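Local coordinates for activator of Hsp90 ATPase homologue 1/2-like C-terminal domain-containing protein (Nitrosomonas europaea, PDB 1XFS), which is of unknown function but belongs to the AHA1 family, whose Bet v 1-like fold is consistent with binding a ligand or a partner protein, at residues Gly139-Lys142 with Leu143-Met147. Numbering follows the deposited sequence.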
loop_
_atom_site.group_PDB
_atom_site.type_symbol
_atom_site.label_atom_id
_atom_site.label_comp_id
_atom_site.label_asym_id
_atom_site.label_seq_id
_atom_site.Cartn_x
_atom_site.Cartn_y
_atom_site.Cartn_z
ATOM N N GLY A 139 18.399 -3.037 8.953
ATOM C CA GLY A 139 18.844 -4.413 8.818
ATOM C C GLY A 139 18.368 -5.060 7.533
ATOM O O GLY A 139 19.084 -5.847 6.913
ATOM N N GLN A 140 17.144 -4.728 7.139
ATOM C CA GLN A 140 16.571 -5.261 5.913
ATOM C C GLN A 140 17.249 -4.608 4.711
ATOM O O GLN A 140 17.507 -5.271 3.709
ATOM C CB GLN A 140 15.060 -5.007 5.885
ATOM C CG GLN A 140 14.253 -5.984 6.739
ATOM C CD GLN A 140 13.547 -7.047 5.904
ATOM O OE1 GLN A 140 12.564 -6.762 5.212
ATOM N NE2 GLN A 140 14.055 -8.275 5.955
ATOM N N ARG A 141 17.549 -3.314 4.819
ATOM C CA ARG A 141 18.216 -2.596 3.737
ATOM C C ARG A 141 19.595 -3.217 3.532
ATOM O O ARG A 141 20.000 -3.512 2.407
ATOM C CB ARG A 141 18.390 -1.113 4.086
ATOM C CG ARG A 141 18.878 -0.260 2.915
ATOM C CD ARG A 141 19.873 0.809 3.359
ATOM N NE ARG A 141 21.186 0.232 3.641
ATOM C CZ ARG A 141 21.746 0.181 4.845
ATOM N NH1 ARG A 141 22.946 -0.369 4.992
ATOM N NH2 ARG A 141 21.120 0.685 5.902
ATOM N N LYS A 142 20.306 -3.410 4.637
ATOM C CA LYS A 142 21.643 -3.995 4.612
ATOM C C LYS A 142 21.584 -5.405 4.027
ATOM O O LYS A 142 22.434 -5.792 3.220
ATOM C CB LYS A 142 22.211 -4.033 6.036
ATOM C CG LYS A 142 23.645 -4.532 6.149
ATOM C CD LYS A 142 24.626 -3.598 5.466
ATOM C CE LYS A 142 26.060 -4.050 5.703
ATOM N NZ LYS A 142 27.042 -3.123 5.078
ATOM N N LEU A 143 20.571 -6.165 4.429
ATOM C CA LEU A 143 20.395 -7.528 3.946
ATOM C C LEU A 143 20.217 -7.557 2.433
ATOM O O LEU A 143 20.764 -8.427 1.751
ATOM C CB LEU A 143 19.180 -8.175 4.612
ATOM C CG LEU A 143 18.853 -9.607 4.174
ATOM C CD1 LEU A 143 20.019 -10.528 4.519
ATOM C CD2 LEU A 143 17.582 -10.079 4.862
ATOM N N HIS A 144 19.444 -6.610 1.909
ATOM C CA HIS A 144 19.207 -6.549 0.469
ATOM C C HIS A 144 20.523 -6.273 -0.252
ATOM O O HIS A 144 20.765 -6.793 -1.341
ATOM C CB HIS A 144 18.178 -5.457 0.138
ATOM C CG HIS A 144 17.392 -5.724 -1.108
ATOM N ND1 HIS A 144 16.339 -4.929 -1.510
ATOM C CD2 HIS A 144 17.496 -6.705 -2.039
ATOM C CE1 HIS A 144 15.830 -5.408 -2.633
ATOM N NE2 HIS A 144 16.513 -6.485 -2.973
ATOM N N GLU A 145 21.373 -5.455 0.360
ATOM C CA GLU A 145 22.671 -5.143 -0.228
ATOM C C GLU A 145 23.512 -6.414 -0.300
ATOM O O GLU A 145 24.166 -6.681 -1.305
ATOM C CB GLU A 145 23.406 -4.094 0.612
ATOM C CG GLU A 145 22.855 -2.683 0.484
ATOM C CD GLU A 145 23.670 -1.676 1.270
ATOM O OE1 GLU A 145 24.914 -1.703 1.163
ATOM O OE2 GLU A 145 23.072 -0.847 1.986
ATOM N N GLU A 146 23.490 -7.191 0.777
ATOM C CA GLU A 146 24.245 -8.436 0.846
ATOM C C GLU A 146 23.586 -9.492 -0.029
ATOM O O GLU A 146 24.103 -10.598 -0.187
ATOM C CB GLU A 146 24.300 -8.933 2.290
ATOM C CG GLU A 146 24.704 -7.863 3.287
ATOM C CD GLU A 146 24.675 -8.358 4.718
ATOM O OE1 GLU A 146 23.646 -8.933 5.130
ATOM O OE2 GLU A 146 25.678 -8.162 5.434
HETATM N N MSE A 147 22.436 -9.143 -0.595
HETATM C CA MSE A 147 21.693 -10.058 -1.449
HETATM C C MSE A 147 21.997 -9.777 -2.920
HETATM O O MSE A 147 21.510 -10.476 -3.807
HETATM C CB MSE A 147 20.194 -9.903 -1.192
HETATM C CG MSE A 147 19.393 -11.182 -1.362
HETATM SE SE MSE A 147 19.776 -12.464 0.035
HETATM C CE MSE A 147 18.554 -11.797 1.377
HETATM O O HOH W 1 26.516 -0.493 3.920
HETATM O O HOH W 2 26.705 -4.056 2.244
#
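The guanidinium of Arg141 meets the carboxylate of Glu145 at its edge, with Glu145 CD in the guanidinium plane; the two flat groups are turned 48° against each other. Two nitrogens on one side of the guanidinium grip a single oxygen. Arg141 NE lies 2.7 Å from Glu145 OE2 and approaches nearly along the C-O axis, whereas Arg141 NH1, at 3.0 Å from Glu145 OE2, comes from above the carboxylate plane. This salt bridge is therefore side-on and forked, not a two-oxygen pairing of parallel planes. Bends at chi2 and chi3 (-142° and 75°) swing the arginine along helix 138-145 to Glu145, one turn later, while the glutamate runs extended beyond CG. The far side of the guanidinium has its own partner, since NH2 donates to Glu9 O, and Leu12 of strand 11-18 touches both Arg141 and Glu145.

The other carboxylate oxygen turns to water: one water links Lys142 NZ, at 3.0 Å, to Glu145 OE1, at 3.1 Å, and a second joins the same two atoms, weakly on the glutamate side. Lys142 NZ lies 4.7 Å from Glu145 OE1, so the two charges meet through water, without direct contact. Four i to i+4 backbone bonds hold the same turns, from Leu143 N to Gly139 O through Glu146 N to Lys142 O, the last at 3.0 Å. His144 leaves the helix on another face, its ND1 hydrogen-bonded to His135 NE2 and its ring edge-to-face with Phe149.

With an alanine here instead of Arg141, Glu145 OE2 would probably lose the two guanidinium N-H groups that grip it, and Glu9 O its bond to this side chain. The carboxylate, flanked by guanidinium and hydrated ammonium, is likely to be held in its ionised form at the protein surface.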